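Local coordinates for protein phosphonopyruvate hydrolase (Variovorax sp., PDB 2HJP) that hydrolyses phosphonopyruvate to pyruvate and phosphate, cleaving its phosphorus-carbon bond with the help of a divalent metal ion such as magnesium, at residues S42-S47 against Y234-I239; I76-D81 against A102-I107; V152-E157 against A178-I183. All blocks are in the same frame, centred on the assembly; numbering follows the deposited sequence.

Contact 1 of 3, residues S42-S47 against Y234-I239. With PPR (phosphonopyruvate), chain G.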
loop_
_atom_site.group_PDB
_atom_site.type_symbol
_atom_site.label_atom_id
_atom_site.label_comp_id
_atom_site.label_asym_id
_atom_site.label_seq_id
_atom_site.Cartn_x
_atom_site.Cartn_y
_atom_site.Cartn_z
ATOM N N SER A 42 -15.698 -2.029 -10.270
ATOM C CA SER A 42 -16.417 -3.079 -9.584
ATOM C C SER A 42 -15.770 -3.708 -8.323
ATOM O O SER A 42 -14.671 -4.205 -8.400
ATOM C CB SER A 42 -16.643 -4.219 -10.608
ATOM O OG SER A 42 -17.283 -5.306 -9.938
ATOM N N GLY A 43 -16.461 -3.698 -7.186
ATOM C CA GLY A 43 -15.918 -4.375 -5.997
ATOM C C GLY A 43 -15.993 -5.909 -6.174
ATOM O O GLY A 43 -15.170 -6.648 -5.675
ATOM N N PHE A 44 -16.981 -6.395 -6.929
ATOM C CA PHE A 44 -17.134 -7.816 -7.141
ATOM C C PHE A 44 -15.932 -8.301 -7.982
ATOM O O PHE A 44 -15.263 -9.330 -7.664
ATOM C CB PHE A 44 -18.455 -8.088 -7.920
ATOM C CG PHE A 44 -18.636 -9.556 -8.268
ATOM C CD1 PHE A 44 -19.112 -10.443 -7.313
ATOM C CD2 PHE A 44 -18.240 -10.041 -9.508
ATOM C CE1 PHE A 44 -19.187 -11.836 -7.607
ATOM C CE2 PHE A 44 -18.312 -11.386 -9.803
ATOM C CZ PHE A 44 -18.797 -12.295 -8.822
ATOM N N GLU A 45 -15.665 -7.576 -9.066
ATOM C CA GLU A 45 -14.520 -7.944 -9.916
ATOM C C GLU A 45 -13.183 -7.869 -9.194
ATOM O O GLU A 45 -12.379 -8.785 -9.320
ATOM C CB GLU A 45 -14.417 -7.081 -11.147
ATOM C CG GLU A 45 -15.478 -7.456 -12.212
ATOM C CD GLU A 45 -14.880 -7.583 -13.597
ATOM O OE1 GLU A 45 -13.687 -7.195 -13.745
ATOM O OE2 GLU A 45 -15.590 -8.045 -14.517
ATOM N N LEU A 46 -12.925 -6.797 -8.432
ATOM C CA LEU A 46 -11.628 -6.738 -7.784
ATOM C C LEU A 46 -11.543 -7.835 -6.689
ATOM O O LEU A 46 -10.522 -8.513 -6.576
ATOM C CB LEU A 46 -11.410 -5.351 -7.176
ATOM C CG LEU A 46 -10.052 -5.134 -6.589
ATOM C CD1 LEU A 46 -8.991 -5.312 -7.640
ATOM C CD2 LEU A 46 -10.005 -3.753 -6.000
ATOM N N SER A 47 -12.589 -8.034 -5.890
ATOM C CA SER A 47 -12.489 -9.091 -4.877
ATOM C C SER A 47 -12.373 -10.460 -5.583
ATOM O O SER A 47 -11.663 -11.336 -5.133
ATOM C CB SER A 47 -13.710 -9.057 -3.893
ATOM O OG SER A 47 -14.861 -9.260 -4.688
ATOM N N TYR A 234 -22.132 -2.895 -17.106
ATOM C CA TYR A 234 -21.847 -4.335 -17.312
ATOM C C TYR A 234 -21.022 -4.681 -16.093
ATOM O O TYR A 234 -19.826 -4.357 -15.967
ATOM C CB TYR A 234 -21.181 -4.491 -18.648
ATOM C CG TYR A 234 -22.209 -4.148 -19.726
ATOM C CD1 TYR A 234 -23.354 -4.911 -19.872
ATOM C CD2 TYR A 234 -22.037 -3.038 -20.557
ATOM C CE1 TYR A 234 -24.330 -4.581 -20.843
ATOM C CE2 TYR A 234 -22.998 -2.681 -21.544
ATOM C CZ TYR A 234 -24.143 -3.477 -21.661
ATOM O OH TYR A 234 -25.090 -3.140 -22.584
ATOM N N GLY A 235 -21.695 -5.335 -15.176
ATOM C CA GLY A 235 -21.109 -5.547 -13.871
ATOM C C GLY A 235 -19.929 -6.416 -13.625
ATOM O O GLY A 235 -19.103 -6.063 -12.752
ATOM N N ASN A 236 -19.804 -7.525 -14.379
ATOM C CA ASN A 236 -18.690 -8.449 -14.087
ATOM C C ASN A 236 -18.249 -9.324 -15.267
ATOM O O ASN A 236 -17.689 -10.397 -15.077
ATOM C CB ASN A 236 -19.122 -9.369 -12.887
ATOM C CG ASN A 236 -20.466 -10.137 -13.151
ATOM O OD1 ASN A 236 -20.843 -10.346 -14.291
ATOM N ND2 ASN A 236 -21.174 -10.541 -12.058
ATOM N N HIS A 237 -18.429 -8.822 -16.478
ATOM C CA HIS A 237 -18.156 -9.572 -17.668
ATOM C C HIS A 237 -16.654 -9.663 -17.995
ATOM O O HIS A 237 -16.213 -10.622 -18.671
ATOM C CB HIS A 237 -18.959 -8.971 -18.826
ATOM C CG HIS A 237 -20.430 -8.914 -18.554
ATOM N ND1 HIS A 237 -21.002 -7.918 -17.781
ATOM C CD2 HIS A 237 -21.402 -9.845 -18.761
ATOM C CE1 HIS A 237 -22.263 -8.251 -17.508
ATOM N NE2 HIS A 237 -22.529 -9.414 -18.095
ATOM N N ALA A 238 -15.868 -8.725 -17.498
ATOM C CA ALA A 238 -14.418 -8.831 -17.770
ATOM C C ALA A 238 -13.834 -9.977 -16.912
ATOM O O ALA A 238 -13.095 -10.841 -17.424
ATOM C CB ALA A 238 -13.699 -7.546 -17.389
ATOM N N ILE A 239 -14.179 -10.030 -15.631
ATOM C CA ILE A 239 -13.523 -11.107 -14.844
ATOM C C ILE A 239 -14.025 -12.505 -15.347
ATOM O O ILE A 239 -13.289 -13.521 -15.361
ATOM C CB ILE A 239 -13.763 -10.913 -13.269
ATOM C CG1 ILE A 239 -12.830 -11.833 -12.478
ATOM C CG2 ILE A 239 -15.194 -11.174 -12.909
ATOM C CD1 ILE A 239 -11.364 -11.418 -12.493
HETATM C C1 PPR G . -20.179 -4.882 -8.364
HETATM O O1 PPR G . -19.904 -5.059 -9.621
HETATM O "O2'" PPR G . -19.381 -4.963 -7.469
HETATM C C2 PPR G . -21.613 -4.537 -8.093
HETATM C C3 PPR G . -22.724 -4.947 -8.771
HETATM O O2 PPR G . -21.761 -3.738 -7.035
HETATM P P PPR G . -23.231 -6.603 -8.099
HETATM O O1P PPR G . -23.603 -6.311 -6.619
HETATM O O2P PPR G . -22.000 -7.534 -8.269
HETATM O O3P PPR G . -24.415 -6.965 -8.865
#
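Glu45 reaches from helix 43-49 to the N-terminal turn of helix 237-256, where two helix starts meet at the substrate end of a TIM-type barrel. Its CB lies 3.6 Å from Ser42 OG. Its CG lies beside the backbone N (chi1 -75°), and the bend at the next bond turns the carboxylate toward the neighbouring helix. CG lies 3.8 Å from Ile239 CG2 and equally near Asn236 CA. CD comes 3.5 Å from Ile239 CB. OE2 accepts from Ile239 N at 2.7 Å, almost straight but met from above the carboxylate plane. OE1 bonds to His23 ND1. A glutamine here would probably leave Ile239 N with a weaker acceptor and would lose the negative charge at this helix start.

Phe44 CD2 rests 3.6 Å from Asn236 CB, with ring and amide planes 55° apart. The Asn236 amide oxygen is held by Arg240, and Gln276 of the second subunit packs on Phe44. Both helix starts border the phosphonopyruvate pocket. Phe44 N donates to carboxylate oxygen O2' of the ligand at 2.8 Å. Ser42, the N-cap, accepts from Glu45 N through OG, and the same OG donates to ligand O1 at 2.7 Å.

Contact 2 of 3, residues I76-D81 against A102-I107. With MG (magnesium ion), chain C; PPR (phosphonopyruvate), chain G.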
loop_
_atom_site.group_PDB
_atom_site.type_symbol
_atom_site.label_atom_id
_atom_site.label_comp_id
_atom_site.label_asym_id
_atom_site.label_seq_id
_atom_site.Cartn_x
_atom_site.Cartn_y
_atom_site.Cartn_z
ATOM N N ILE A 76 -11.376 8.019 -20.120
ATOM C CA ILE A 76 -12.824 8.104 -19.984
ATOM C C ILE A 76 -13.186 8.059 -18.474
ATOM O O ILE A 76 -12.359 7.628 -17.679
ATOM C CB ILE A 76 -13.532 6.954 -20.775
ATOM C CG1 ILE A 76 -13.033 5.584 -20.293
ATOM C CG2 ILE A 76 -13.300 7.178 -22.292
ATOM C CD1 ILE A 76 -11.644 5.191 -20.623
ATOM N N PRO A 77 -14.396 8.513 -18.071
ATOM C CA PRO A 77 -14.807 8.512 -16.651
ATOM C C PRO A 77 -14.802 7.143 -15.960
ATOM O O PRO A 77 -15.187 6.118 -16.549
ATOM C CB PRO A 77 -16.246 9.053 -16.685
ATOM C CG PRO A 77 -16.263 9.897 -17.931
ATOM C CD PRO A 77 -15.473 9.071 -18.923
ATOM N N LEU A 78 -14.444 7.167 -14.698
ATOM C CA LEU A 78 -14.396 5.967 -13.866
ATOM C C LEU A 78 -15.486 6.171 -12.809
ATOM O O LEU A 78 -15.518 7.222 -12.136
ATOM C CB LEU A 78 -13.025 5.875 -13.145
ATOM C CG LEU A 78 -12.983 4.853 -12.006
ATOM C CD1 LEU A 78 -13.324 3.462 -12.549
ATOM C CD2 LEU A 78 -11.528 4.892 -11.353
ATOM N N ILE A 79 -16.363 5.181 -12.685
ATOM C CA ILE A 79 -17.421 5.159 -11.710
ATOM C C ILE A 79 -16.894 4.134 -10.703
ATOM O O ILE A 79 -16.747 2.941 -11.053
ATOM C CB ILE A 79 -18.702 4.613 -12.331
ATOM C CG1 ILE A 79 -19.123 5.470 -13.527
ATOM C CG2 ILE A 79 -19.786 4.497 -11.238
ATOM C CD1 ILE A 79 -18.359 5.193 -14.815
ATOM N N ALA A 80 -16.592 4.576 -9.478
ATOM C CA ALA A 80 -16.091 3.656 -8.458
ATOM C C ALA A 80 -17.175 3.107 -7.514
ATOM O O ALA A 80 -18.018 3.867 -7.015
ATOM C CB ALA A 80 -14.990 4.376 -7.626
ATOM N N ASP A 81 -17.116 1.792 -7.255
ATOM C CA ASP A 81 -18.005 1.108 -6.330
ATOM C C ASP A 81 -17.460 1.286 -4.874
ATOM O O ASP A 81 -16.377 0.801 -4.564
ATOM C CB ASP A 81 -18.010 -0.386 -6.691
ATOM C CG ASP A 81 -18.933 -1.220 -5.823
ATOM O OD1 ASP A 81 -19.572 -0.706 -4.872
ATOM O OD2 ASP A 81 -19.002 -2.442 -6.115
ATOM N N ALA A 102 -8.424 10.354 -6.148
ATOM C CA ALA A 102 -7.847 9.217 -6.923
ATOM C C ALA A 102 -8.193 9.342 -8.447
ATOM O O ALA A 102 -7.582 8.675 -9.305
ATOM C CB ALA A 102 -8.365 7.849 -6.362
ATOM N N GLY A 103 -9.180 10.196 -8.767
ATOM C CA GLY A 103 -9.538 10.449 -10.141
ATOM C C GLY A 103 -10.856 9.802 -10.561
ATOM O O GLY A 103 -11.159 9.809 -11.745
ATOM N N ALA A 104 -11.582 9.181 -9.635
ATOM C CA ALA A 104 -12.930 8.653 -9.974
ATOM C C ALA A 104 -13.896 9.827 -10.299
ATOM O O ALA A 104 -13.788 10.928 -9.694
ATOM C CB ALA A 104 -13.490 7.854 -8.808
ATOM N N SER A 105 -14.802 9.623 -11.243
ATOM C CA SER A 105 -15.734 10.696 -11.607
ATOM C C SER A 105 -17.108 10.512 -10.877
ATOM O O SER A 105 -17.941 11.453 -10.844
ATOM C CB SER A 105 -15.927 10.759 -13.123
ATOM O OG SER A 105 -14.792 11.371 -13.770
ATOM N N ALA A 106 -17.282 9.346 -10.237
ATOM C CA ALA A 106 -18.515 9.010 -9.500
ATOM C C ALA A 106 -18.223 7.900 -8.526
ATOM O O ALA A 106 -17.213 7.169 -8.683
ATOM C CB ALA A 106 -19.575 8.496 -10.483
ATOM N N ILE A 107 -19.118 7.773 -7.540
ATOM C CA ILE A 107 -19.074 6.677 -6.600
ATOM C C ILE A 107 -20.524 6.206 -6.567
ATOM O O ILE A 107 -21.445 6.952 -6.876
ATOM C CB ILE A 107 -18.602 7.058 -5.185
ATOM C CG1 ILE A 107 -19.320 8.310 -4.616
ATOM C CG2 ILE A 107 -17.116 7.325 -5.273
ATOM C CD1 ILE A 107 -20.738 8.070 -4.134
HETATM MG MG MG C . -20.158 -4.111 -5.674
HETATM C C1 PPR G . -20.179 -4.882 -8.364
HETATM O O1 PPR G . -19.904 -5.059 -9.621
HETATM O "O2'" PPR G . -19.381 -4.963 -7.469
HETATM C C2 PPR G . -21.613 -4.537 -8.093
HETATM C C3 PPR G . -22.724 -4.947 -8.771
HETATM O O2 PPR G . -21.761 -3.738 -7.035
HETATM P P PPR G . -23.231 -6.603 -8.099
HETATM O O1P PPR G . -23.603 -6.311 -6.619
HETATM O O2P PPR G . -22.000 -7.534 -8.269
HETATM O O3P PPR G . -24.415 -6.965 -8.865
HETATM O O HOH W 1 -12.908 9.468 -13.858
HETATM O O HOH W 2 -21.152 -2.910 -4.236
HETATM O O HOH W 3 -18.672 -4.739 -4.287
HETATM O O HOH W 4 -21.163 -5.841 -5.038
#
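Leu78 and Ala80 carry the backbone bonds from strand 78-81 to the chain entering strand 106-110. Leu78 O accepts from Ser105 N at 2.7 Å, with the donor in the carbonyl plane. A second, weak bond reaches the same oxygen from Ala106 N. Two residues along, Ala80 N donates to Ala106 O at 2.8 Å. This bond is nearly straight, yet the donor stands above the carbonyl plane. Beyond it, Ala80 O is approached by the CA-H of Ile107. Ile79 pairs with Ala106 and Ala80 with Ile107, both in parallel register.

The apolar contacts fall on two faces of the sheet. On one, Ile79 CG2 lies 4.1 Å from Ala106 CB. The branch gets there because it stands anti to the backbone N, while CG1 takes the place beside that N. On the other, Ala80 CB meets Ala104 CB at 4.0 Å and also touches Ile107 CG2. Met67 of helix 60-71 packs against Ala80 on this face. Before the strand begins, Pro77 CB touches Ser105 CB.

One water ties the start of the pair together. It accepts from Leu78 N and donates to Gly103 O and to Ser105 OG. That hydroxyl is also bonded to Asn4. Gly103, with positive phi, ends helix 89-102 in a Schellman motif.

Metal binding occupies the far end of strand 78-81. Asp81 OD2 binds magnesium at 2.1 Å. Phosphonopyruvate O2' and O2 and three waters complete the six coordinating oxygens. Asp81 OD1 lies 2.8 Å from the oxygen of water 2, a likely donor, and also accepts from Asp83 N. Strand 78-81, helix 89-102 and strand 106-110 form a beta-alpha-beta unit of the TIM barrel, with the metal site at the C-terminal end of its first strand.

Contact 3 of 3, residues V152-E157 against A178-I183. With PPR (phosphonopyruvate), chain G.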
loop_
_atom_site.group_PDB
_atom_site.type_symbol
_atom_site.label_atom_id
_atom_site.label_comp_id
_atom_site.label_asym_id
_atom_site.label_seq_id
_atom_site.Cartn_x
_atom_site.Cartn_y
_atom_site.Cartn_z
ATOM N N VAL A 152 -22.657 11.485 -7.414
ATOM C CA VAL A 152 -22.947 10.573 -6.335
ATOM C C VAL A 152 -24.194 9.770 -6.675
ATOM O O VAL A 152 -25.290 10.317 -6.813
ATOM C CB VAL A 152 -23.161 11.370 -5.052
ATOM C CG1 VAL A 152 -23.655 10.435 -3.931
ATOM C CG2 VAL A 152 -21.884 12.139 -4.720
ATOM N N ILE A 153 -24.013 8.460 -6.777
ATOM C CA ILE A 153 -25.054 7.518 -7.158
ATOM C C ILE A 153 -25.451 6.685 -5.983
ATOM O O ILE A 153 -24.612 6.045 -5.349
ATOM C CB ILE A 153 -24.535 6.574 -8.312
ATOM C CG1 ILE A 153 -24.063 7.445 -9.505
ATOM C CG2 ILE A 153 -25.654 5.590 -8.825
ATOM C CD1 ILE A 153 -23.209 6.712 -10.536
ATOM N N ALA A 154 -26.757 6.703 -5.680
ATOM C CA ALA A 154 -27.263 5.916 -4.575
ATOM C C ALA A 154 -27.871 4.633 -5.140
ATOM O O ALA A 154 -28.753 4.645 -6.020
ATOM C CB ALA A 154 -28.340 6.702 -3.826
ATOM N N ARG A 155 -27.443 3.536 -4.566
ATOM C CA ARG A 155 -27.955 2.255 -4.971
ATOM C C ARG A 155 -28.980 1.742 -3.991
ATOM O O ARG A 155 -28.729 1.639 -2.777
ATOM C CB ARG A 155 -26.780 1.296 -5.153
ATOM C CG ARG A 155 -27.158 -0.173 -5.200
ATOM C CD ARG A 155 -25.917 -1.052 -5.557
ATOM N NE ARG A 155 -26.128 -2.444 -5.160
ATOM C CZ ARG A 155 -25.376 -3.489 -5.518
ATOM N NH1 ARG A 155 -24.344 -3.317 -6.321
ATOM N NH2 ARG A 155 -25.629 -4.708 -5.020
ATOM N N VAL A 156 -30.163 1.457 -4.520
ATOM C CA VAL A 156 -31.311 0.998 -3.729
ATOM C C VAL A 156 -31.413 -0.533 -3.805
ATOM O O VAL A 156 -31.644 -1.076 -4.883
ATOM C CB VAL A 156 -32.639 1.674 -4.303
ATOM C CG1 VAL A 156 -33.893 1.046 -3.668
ATOM C CG2 VAL A 156 -32.602 3.190 -4.096
ATOM N N GLU A 157 -31.258 -1.194 -2.662
ATOM C CA GLU A 157 -31.298 -2.648 -2.525
ATOM C C GLU A 157 -32.670 -3.212 -2.116
ATOM O O GLU A 157 -32.838 -4.442 -1.984
ATOM C CB GLU A 157 -30.316 -3.078 -1.436
ATOM C CG GLU A 157 -28.866 -2.981 -1.771
ATOM C CD GLU A 157 -28.474 -4.045 -2.746
ATOM O OE1 GLU A 157 -28.585 -5.244 -2.425
ATOM O OE2 GLU A 157 -28.066 -3.663 -3.829
ATOM N N ALA A 178 -31.884 13.803 -0.796
ATOM C CA ALA A 178 -30.670 14.051 0.007
ATOM C C ALA A 178 -29.508 14.500 -0.890
ATOM O O ALA A 178 -28.436 14.819 -0.408
ATOM C CB ALA A 178 -30.258 12.754 0.803
ATOM N N GLY A 179 -29.695 14.488 -2.198
ATOM C CA GLY A 179 -28.578 14.886 -3.038
ATOM C C GLY A 179 -28.048 13.893 -4.052
ATOM O O GLY A 179 -27.185 14.254 -4.849
ATOM N N ALA A 180 -28.572 12.666 -4.087
ATOM C CA ALA A 180 -28.073 11.733 -5.119
ATOM C C ALA A 180 -28.271 12.253 -6.561
ATOM O O ALA A 180 -29.319 12.814 -6.916
ATOM C CB ALA A 180 -28.708 10.362 -4.941
ATOM N N ASP A 181 -27.242 12.096 -7.411
ATOM C CA ASP A 181 -27.340 12.580 -8.781
ATOM C C ASP A 181 -27.977 11.554 -9.644
ATOM O O ASP A 181 -28.357 11.862 -10.782
ATOM C CB ASP A 181 -25.926 12.893 -9.309
ATOM C CG ASP A 181 -25.264 14.051 -8.527
ATOM O OD1 ASP A 181 -25.766 15.176 -8.677
ATOM O OD2 ASP A 181 -24.296 13.828 -7.744
ATOM N N ALA A 182 -28.038 10.322 -9.127
ATOM C CA ALA A 182 -28.668 9.221 -9.883
ATOM C C ALA A 182 -29.028 8.096 -8.965
ATOM O O ALA A 182 -28.489 8.018 -7.866
ATOM C CB ALA A 182 -27.750 8.742 -10.990
ATOM N N ILE A 183 -29.956 7.239 -9.388
ATOM C CA ILE A 183 -30.376 6.141 -8.561
ATOM C C ILE A 183 -30.162 4.804 -9.292
ATOM O O ILE A 183 -30.693 4.580 -10.400
ATOM C CB ILE A 183 -31.853 6.305 -8.196
ATOM C CG1 ILE A 183 -32.080 7.700 -7.538
ATOM C CG2 ILE A 183 -32.256 5.134 -7.352
ATOM C CD1 ILE A 183 -33.267 7.864 -6.677
HETATM C C1 PPR G . -20.179 -4.882 -8.364
HETATM O O1 PPR G . -19.904 -5.059 -9.621
HETATM O "O2'" PPR G . -19.381 -4.963 -7.469
HETATM C C2 PPR G . -21.613 -4.537 -8.093
HETATM C C3 PPR G . -22.724 -4.947 -8.771
HETATM O O2 PPR G . -21.761 -3.738 -7.035
HETATM P P PPR G . -23.231 -6.603 -8.099
HETATM O O1P PPR G . -23.603 -6.311 -6.619
HETATM O O2P PPR G . -22.000 -7.534 -8.269
HETATM O O3P PPR G . -24.415 -6.965 -8.865
#
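Strand 151-156 runs parallel to the chain entering strand 182-185, with Asp181 N donating to Val152 O at 2.7 Å and Ala154 N to Ala182 O at 3.1 Å. The first donor lies nearly along the C=O axis. The second is tilted 21° from the carbonyl plane.

Asp181 adds a side-chain bond to this ladder. Its CG stands beside its own backbone N (chi1 -65°), which carries OD2 back to Val152 N. The bond is 2.9 Å long and almost straight, and it uses the anti lone pair of OD2. The carboxylate also forms salt bridges, through OD2 with Arg145 and through OD1 with Arg8.

Apolar contacts lie on both faces of the sheet. Ala154 CB meets Ala180 CB at 3.8 Å, and on the opposite face Ile153 CG1 lies beside Ala182 CB. Toward the C-terminal end of strand 151-156, Val156 CG2 and Ile183 CG2 touch at 3.8 Å, their side chains crossing at a slant. The segments belong to the beta-alpha-beta unit of strand 151-156, helix 165-177 and strand 182-185, one step of the TIM barrel. Gly179 closes the helix with a Schellman motif.

Arg155 points away from 178-183 and extends to the substrate. NE and NH2 both grip Glu157 OE2, NE at 2.6 Å. OE2 lies close to the guanidinium plane, and this side-on grip by two nitrogens is likely to fix the turn of the group. NH1 and NH2 then both donate to phosphonate oxygen O1P of phosphonopyruvate. Ligand O2 sits at the guanidinium edge, 2.7 Å from NH1, in a weak bond.

In the fold
All three contacts belong to one closed barrel of eight parallel strands. Contact 2 closes first along the chain, joining strands 78-81 and 106-110. Contact 3 follows, joining strands 151-156 and 182-185. Both fall between the two segments of contact 1, which brings helix 43-49 next to helix 237-256. Contacts 1 and 2 have centres 15 Å apart and touch where Gly43 N approaches Asp81 OD2. The centres of contacts 2 and 3 are also 15 Å apart, and these meet directly because strands 106-110 and 151-156 are neighbours. Contacts 1 and 3 lie 20 Å apart between centres, with nearest atoms about 8 Å apart. Phosphonopyruvate bridges that gap: all three contacts bind it or its magnesium ion.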